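Angiotensin-converting enzyme (Anopheles gambiae, PDB 6S1Y) is a zinc metallopeptidase of the angiotensin-converting enzyme family that probably trims short C-terminal fragments from peptides. Local coordinates at residues S299-T303 with G539-K543; G360-Y365 with F383-G388. One frame throughout, in Å; residues are numbered along the deposited sequence.

Interaction 1: residues S299-T303 with G539-K543; sequences SLNMT and GNQLK. With NAG (2-acetamido-2-deoxy-beta-D-glucopyranose), chain C.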
loop_
_atom_site.group_PDB
_atom_site.type_symbol
_atom_site.label_atom_id
_atom_site.label_comp_id
_atom_site.label_asym_id
_atom_site.label_seq_id
_atom_site.Cartn_x
_atom_site.Cartn_y
_atom_site.Cartn_z
ATOM N N SER A 299 -12.794 4.750 -20.171
ATOM C CA SER A 299 -12.569 3.834 -21.281
ATOM C C SER A 299 -12.996 2.411 -20.958
ATOM O O SER A 299 -13.181 1.606 -21.879
ATOM C CB SER A 299 -11.089 3.830 -21.669
ATOM O OG SER A 299 -10.371 2.866 -20.893
ATOM N N LEU A 300 -13.120 2.062 -19.674
ATOM C CA LEU A 300 -13.547 0.724 -19.281
ATOM C C LEU A 300 -15.041 0.653 -18.965
ATOM O O LEU A 300 -15.489 -0.315 -18.333
ATOM C CB LEU A 300 -12.752 0.235 -18.066
ATOM C CG LEU A 300 -11.227 0.128 -18.189
ATOM C CD1 LEU A 300 -10.576 -0.147 -16.837
ATOM C CD2 LEU A 300 -10.836 -0.952 -19.180
ATOM N N ASN A 301 -15.818 1.661 -19.385
ATOM C CA ASN A 301 -17.238 1.738 -19.044
ATOM C C ASN A 301 -17.447 1.713 -17.534
ATOM O O ASN A 301 -18.370 1.077 -17.025
ATOM C CB ASN A 301 -18.042 0.618 -19.699
ATOM C CG ASN A 301 -19.540 0.925 -19.750
ATOM O OD1 ASN A 301 -19.936 2.041 -20.056
ATOM N ND2 ASN A 301 -20.366 -0.074 -19.434
ATOM N N MET A 302 -16.588 2.416 -16.816
ATOM C CA MET A 302 -16.657 2.536 -15.368
ATOM C C MET A 302 -16.937 3.991 -15.028
ATOM O O MET A 302 -16.854 4.867 -15.882
ATOM C CB MET A 302 -15.355 2.022 -14.713
ATOM C CG MET A 302 -15.114 0.508 -14.962
ATOM S SD MET A 302 -13.635 -0.248 -14.179
ATOM C CE MET A 302 -14.185 -0.349 -12.483
ATOM N N THR A 303 -17.245 4.252 -13.756
ATOM C CA THR A 303 -17.833 5.529 -13.382
ATOM C C THR A 303 -16.842 6.672 -13.524
ATOM O O THR A 303 -15.720 6.601 -13.013
ATOM C CB THR A 303 -18.349 5.478 -11.949
ATOM O OG1 THR A 303 -19.327 4.440 -11.833
ATOM C CG2 THR A 303 -18.954 6.829 -11.551
ATOM N N GLY A 539 -13.780 -4.078 -18.329
ATOM C CA GLY A 539 -14.405 -3.198 -17.360
ATOM C C GLY A 539 -15.694 -3.767 -16.799
ATOM O O GLY A 539 -15.977 -3.633 -15.605
ATOM N N ASN A 540 -16.484 -4.427 -17.642
ATOM C CA ASN A 540 -17.781 -4.907 -17.186
ATOM C C ASN A 540 -17.615 -5.987 -16.130
ATOM O O ASN A 540 -18.311 -5.972 -15.107
ATOM C CB ASN A 540 -18.609 -5.426 -18.371
ATOM C CG ASN A 540 -19.051 -4.309 -19.314
ATOM O OD1 ASN A 540 -19.181 -3.155 -18.911
ATOM N ND2 ASN A 540 -19.288 -4.658 -20.577
ATOM N N GLN A 541 -16.692 -6.934 -16.348
ATOM C CA GLN A 541 -16.478 -7.962 -15.334
ATOM C C GLN A 541 -15.847 -7.372 -14.076
ATOM O O GLN A 541 -16.154 -7.807 -12.960
ATOM C CB GLN A 541 -15.611 -9.087 -15.886
ATOM C CG GLN A 541 -16.341 -10.011 -16.861
ATOM C CD GLN A 541 -17.477 -10.765 -16.205
ATOM O OE1 GLN A 541 -17.263 -11.552 -15.280
ATOM N NE2 GLN A 541 -18.696 -10.517 -16.678
ATOM N N LEU A 542 -14.994 -6.363 -14.231
ATOM C CA LEU A 542 -14.399 -5.722 -13.067
ATOM C C LEU A 542 -15.453 -4.970 -12.253
ATOM O O LEU A 542 -15.549 -5.162 -11.031
ATOM C CB LEU A 542 -13.266 -4.804 -13.525
ATOM C CG LEU A 542 -12.484 -4.052 -12.455
ATOM C CD1 LEU A 542 -11.873 -4.995 -11.436
ATOM C CD2 LEU A 542 -11.392 -3.199 -13.106
ATOM N N LYS A 543 -16.260 -4.123 -12.919
ATOM C CA LYS A 543 -17.402 -3.460 -12.278
ATOM C C LYS A 543 -18.199 -4.416 -11.398
ATOM O O LYS A 543 -18.530 -4.105 -10.250
ATOM C CB LYS A 543 -18.369 -2.888 -13.323
ATOM C CG LYS A 543 -17.965 -1.630 -14.012
ATOM C CD LYS A 543 -18.936 -1.332 -15.163
ATOM C CE LYS A 543 -20.305 -0.882 -14.679
ATOM N NZ LYS A 543 -21.261 -0.768 -15.813
HETATM C C1 NAG C . -21.809 0.038 -19.457
HETATM C C2 NAG C . -22.334 -0.958 -20.498
HETATM C C3 NAG C . -23.862 -0.955 -20.524
HETATM C C4 NAG C . -24.441 -1.161 -19.128
HETATM C C5 NAG C . -23.824 -0.145 -18.161
HETATM C C6 NAG C . -24.229 -0.368 -16.722
HETATM C C7 NAG C . -20.971 -1.465 -22.482
HETATM C C8 NAG C . -20.500 -0.976 -23.815
HETATM N N2 NAG C . -21.798 -0.650 -21.816
HETATM O O3 NAG C . -24.289 -2.010 -21.376
HETATM O O4 NAG C . -25.864 -1.021 -19.164
HETATM O O5 NAG C . -22.390 -0.243 -18.192
HETATM O O6 NAG C . -23.611 0.581 -15.862
HETATM O O7 NAG C . -20.625 -2.553 -22.031
#

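Interaction 2: residues G360-Y365 with F383-G388; sequences GHIQYY and FHEAVG. With ZN (zinc ion), chain G; KSN ((2~{S})-2-[[(4~{S})-4-azanyl-5-oxidanyl-5-oxidanylidene-pentanoyl]amino]pentanedioic acid), chain H.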
loop_
_atom_site.group_PDB
_atom_site.type_symbol
_atom_site.label_atom_id
_atom_site.label_comp_id
_atom_site.label_asym_id
_atom_site.label_seq_id
_atom_site.Cartn_x
_atom_site.Cartn_y
_atom_site.Cartn_z
ATOM N N GLY A 360 -8.035 4.078 -8.062
ATOM C CA GLY A 360 -8.649 2.769 -7.938
ATOM C C GLY A 360 -9.454 2.637 -6.664
ATOM O O GLY A 360 -10.514 2.007 -6.657
ATOM N N HIS A 361 -8.943 3.205 -5.563
ATOM C CA HIS A 361 -9.727 3.306 -4.332
ATOM C C HIS A 361 -11.025 4.082 -4.593
ATOM O O HIS A 361 -12.119 3.631 -4.240
ATOM C CB HIS A 361 -8.912 4.011 -3.225
ATOM C CG HIS A 361 -7.832 3.178 -2.588
ATOM N ND1 HIS A 361 -8.055 1.913 -2.087
ATOM C CD2 HIS A 361 -6.540 3.471 -2.298
ATOM C CE1 HIS A 361 -6.941 1.453 -1.545
ATOM N NE2 HIS A 361 -6.005 2.376 -1.666
ATOM N N ILE A 362 -10.913 5.260 -5.221
ATOM C CA ILE A 362 -12.091 6.079 -5.500
ATOM C C ILE A 362 -13.111 5.286 -6.313
ATOM O O ILE A 362 -14.291 5.213 -5.958
ATOM C CB ILE A 362 -11.698 7.375 -6.230
ATOM C CG1 ILE A 362 -10.819 8.260 -5.352
ATOM C CG2 ILE A 362 -12.960 8.135 -6.649
ATOM C CD1 ILE A 362 -11.488 8.768 -4.106
ATOM N N GLN A 363 -12.663 4.667 -7.413
ATOM C CA GLN A 363 -13.569 3.897 -8.255
ATOM C C GLN A 363 -14.263 2.807 -7.453
ATOM O O GLN A 363 -15.448 2.531 -7.656
ATOM C CB GLN A 363 -12.804 3.289 -9.424
ATOM C CG GLN A 363 -13.678 2.503 -10.389
ATOM C CD GLN A 363 -14.677 3.387 -11.134
ATOM O OE1 GLN A 363 -15.803 2.962 -11.409
ATOM N NE2 GLN A 363 -14.261 4.614 -11.467
ATOM N N TYR A 364 -13.544 2.157 -6.549
ATOM C CA TYR A 364 -14.172 1.125 -5.740
ATOM C C TYR A 364 -15.278 1.749 -4.892
ATOM O O TYR A 364 -16.407 1.246 -4.852
ATOM C CB TYR A 364 -13.109 0.441 -4.882
ATOM C CG TYR A 364 -13.316 -1.028 -4.516
ATOM C CD1 TYR A 364 -14.554 -1.648 -4.597
ATOM C CD2 TYR A 364 -12.230 -1.790 -4.067
ATOM C CE1 TYR A 364 -14.712 -3.002 -4.232
ATOM C CE2 TYR A 364 -12.366 -3.124 -3.717
ATOM C CZ TYR A 364 -13.604 -3.735 -3.792
ATOM O OH TYR A 364 -13.686 -5.070 -3.424
ATOM N N TYR A 365 -14.969 2.877 -4.233
ATOM C CA TYR A 365 -15.983 3.620 -3.493
ATOM C C TYR A 365 -17.224 3.844 -4.361
ATOM O O TYR A 365 -18.350 3.534 -3.951
ATOM C CB TYR A 365 -15.417 4.968 -3.018
ATOM C CG TYR A 365 -14.225 4.928 -2.047
ATOM C CD1 TYR A 365 -13.971 3.823 -1.237
ATOM C CD2 TYR A 365 -13.355 6.015 -1.959
ATOM C CE1 TYR A 365 -12.894 3.803 -0.370
ATOM C CE2 TYR A 365 -12.277 6.009 -1.083
ATOM C CZ TYR A 365 -12.049 4.904 -0.296
ATOM O OH TYR A 365 -10.967 4.913 0.558
ATOM N N PHE A 383 -8.190 -6.503 -1.894
ATOM C CA PHE A 383 -8.933 -6.085 -3.080
ATOM C C PHE A 383 -8.865 -4.573 -3.264
ATOM O O PHE A 383 -8.683 -4.084 -4.381
ATOM C CB PHE A 383 -10.395 -6.511 -2.987
ATOM C CG PHE A 383 -10.642 -7.942 -3.345
ATOM C CD1 PHE A 383 -9.996 -8.958 -2.676
ATOM C CD2 PHE A 383 -11.568 -8.263 -4.323
ATOM C CE1 PHE A 383 -10.238 -10.269 -2.990
ATOM C CE2 PHE A 383 -11.829 -9.569 -4.636
ATOM C CZ PHE A 383 -11.163 -10.584 -3.975
ATOM N N HIS A 384 -9.010 -3.809 -2.180
ATOM C CA HIS A 384 -9.001 -2.353 -2.307
ATOM C C HIS A 384 -7.671 -1.838 -2.835
ATOM O O HIS A 384 -7.634 -0.929 -3.675
ATOM C CB HIS A 384 -9.293 -1.712 -0.965
ATOM C CG HIS A 384 -10.466 -0.796 -0.998
ATOM N ND1 HIS A 384 -10.461 0.385 -1.706
ATOM C CD2 HIS A 384 -11.692 -0.895 -0.436
ATOM C CE1 HIS A 384 -11.625 0.987 -1.560
ATOM N NE2 HIS A 384 -12.391 0.230 -0.797
ATOM N N GLU A 385 -6.558 -2.408 -2.343
ATOM C CA GLU A 385 -5.239 -1.971 -2.791
ATOM C C GLU A 385 -4.925 -2.442 -4.202
ATOM O O GLU A 385 -4.108 -1.825 -4.883
ATOM C CB GLU A 385 -4.183 -2.478 -1.799
ATOM C CG GLU A 385 -4.469 -2.088 -0.358
ATOM C CD GLU A 385 -4.583 -0.586 -0.196
ATOM O OE1 GLU A 385 -4.013 0.145 -1.031
ATOM O OE2 GLU A 385 -5.261 -0.156 0.753
ATOM N N ALA A 386 -5.578 -3.499 -4.667
ATOM C CA ALA A 386 -5.256 -4.065 -5.975
ATOM C C ALA A 386 -5.834 -3.278 -7.146
ATOM O O ALA A 386 -5.267 -3.318 -8.247
ATOM C CB ALA A 386 -5.762 -5.508 -6.044
ATOM N N VAL A 387 -6.935 -2.545 -6.944
ATOM C CA VAL A 387 -7.723 -2.075 -8.086
ATOM C C VAL A 387 -6.899 -1.145 -8.976
ATOM O O VAL A 387 -6.797 -1.352 -10.188
ATOM C CB VAL A 387 -9.011 -1.371 -7.616
ATOM C CG1 VAL A 387 -9.699 -0.743 -8.818
ATOM C CG2 VAL A 387 -9.921 -2.343 -6.890
ATOM N N GLY A 388 -6.377 -0.056 -8.400
ATOM C CA GLY A 388 -5.614 0.881 -9.195
ATOM C C GLY A 388 -4.332 0.277 -9.739
ATOM O O GLY A 388 -3.880 0.638 -10.833
HETATM ZN ZN ZN G . -4.080 2.071 -1.203
HETATM C C10 KSN H . -4.507 5.303 4.450
HETATM C C13 KSN H . -3.074 3.849 0.274
HETATM C C17 KSN H . 3.369 2.724 0.374
HETATM C C02 KSN H . 2.390 2.290 -0.723
HETATM C C03 KSN H . 0.919 2.666 -0.494
HETATM C C04 KSN H . 0.639 3.802 0.476
HETATM C C05 KSN H . -0.108 5.021 -0.126
HETATM C C07 KSN H . -2.239 4.665 1.291
HETATM C C08 KSN H . -3.084 5.464 2.274
HETATM C C09 KSN H . -3.881 4.573 3.246
HETATM N N01 KSN H . 2.448 0.836 -0.912
HETATM N N06 KSN H . -1.445 5.435 0.324
HETATM O O11 KSN H . -4.067 6.445 4.789
HETATM O O12 KSN H . -5.455 4.772 5.126
HETATM O O14 KSN H . -3.460 4.427 -0.779
HETATM O O15 KSN H . -3.335 2.643 0.445
HETATM O O16 KSN H . 0.447 5.697 -0.941
HETATM O O18 KSN H . 3.863 3.881 0.296
HETATM O O19 KSN H . 3.720 1.999 1.344
#

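Interaction 1: residues S299-T303 with G539-K543
Leu300 and Gly539 bring the two backbones together, their CA atoms 4.5 Å apart, where the loop that leaves helix 286-299 runs against helix 536-547. The carbonyl of Leu300 points at the bare backbone of the glycine, which lets it come close, and its O accepts a CA-H...O contact from Gly539 CA at 3.2 Å. The chain turns at Asn301, which, at positive phi (57°), is the C-prime residue of a Schellman motif ending helix 286-299. With CG anti to its backbone N (chi1 -161°), Asn301 extends its amide toward the helix, where ND2 gives Asn540 OD1 a nearly straight but weak hydrogen bond of 3.3 Å. The same nitrogen carries the N-acetylglucosamine. Two side chains one helical turn apart grip this sugar: Asn540 ND2 donates to O7 of its acetamido group at 2.9 Å, and Lys543 NZ hydrogen-bonds to its O6 at 2.7 Å, with the ring O5 equally near NZ. Lys543 reaches that hydroxyl by bending at chi3, its CD passing 3.1 Å from Asn301 O. Beneath the glycan site, Met302 also bends at chi3; its side chain crosses that of Leu542 at about a right angle, SD 3.9 Å from Leu542 CD2, and runs past the Lys543 side chain in the opposite direction. Asn301-Met302-Thr303 is an N-glycosylation sequon of the Asn-X-Thr type, its first sugar held against helix 536-547.

Interaction 2: residues G360-Y365 with F383-G388
His361 and Glu385 meet at the zinc ion, which His361 NE2 binds at 2.0 Å and Glu385 OE1 at 1.9 Å. The carboxylate comes to the edge of the imidazole with its plane turned 74° from the ring. His357 supplies the third protein ligand, and a carboxylate of the bound glutamyl peptide completes the shell, its O15 1.9 Å from the zinc ion and its O14 more distant. This is the gluzincin site: His357 and His361 belong to the HExxH motif on helix 349-368, and the glutamate comes from helix 381-395; the axes of 360-365 and 383-388 stand at 117°. Behind the metal, His361 ND1 donates a hydrogen bond of 2.9 Å to His384 ND1; the acceptor lies near the His361 ring plane, while the donor stands 25° out of the His384 ring plane. Together with the zinc bond at NE2, it holds the rotation of the imidazole. His384 is itself held by Tyr368 OH at NE2 and flanked by two tyrosines: Tyr364 CD2 sits over the centre of one imidazole face, and Tyr365 CE1 approaches His384 CE1 to 3.3 Å. Their hydroxyls are hydrogen-bonded to Ala379 N and Ala330 O, respectively. Further along, Val387 lays CG2 3.7 Å from Tyr364 CD2 and turns CG1 toward the Gly360 carbonyl. Gly360 and Gly388, with CA atoms 3.8 Å apart, let the helix backbones touch directly.

Overall arrangement
From the N terminus, the chain first reaches 299-303, the turn that leaves helix 286-299, and then enters helix 349-368, which carries 360-365. Interaction 2 closes a short loop there: after 17 intervening residues, helix 381-395 returns to pack on its predecessor through 383-388. Only after a long excursion, about half of it helical, does helix 536-547 come back to 299-303 in interaction 1, so the zinc-site loop is nested within the larger one. The centres of the two interactions lie about 13 Å apart, and they join where Thr303 O probably accepts a hydrogen bond from Gln363 NE2. Helix 536-547 also spans both, its Leu546 touching Met302, Tyr364 and Val387, which connects the glycosylated periphery with the metal-bearing core.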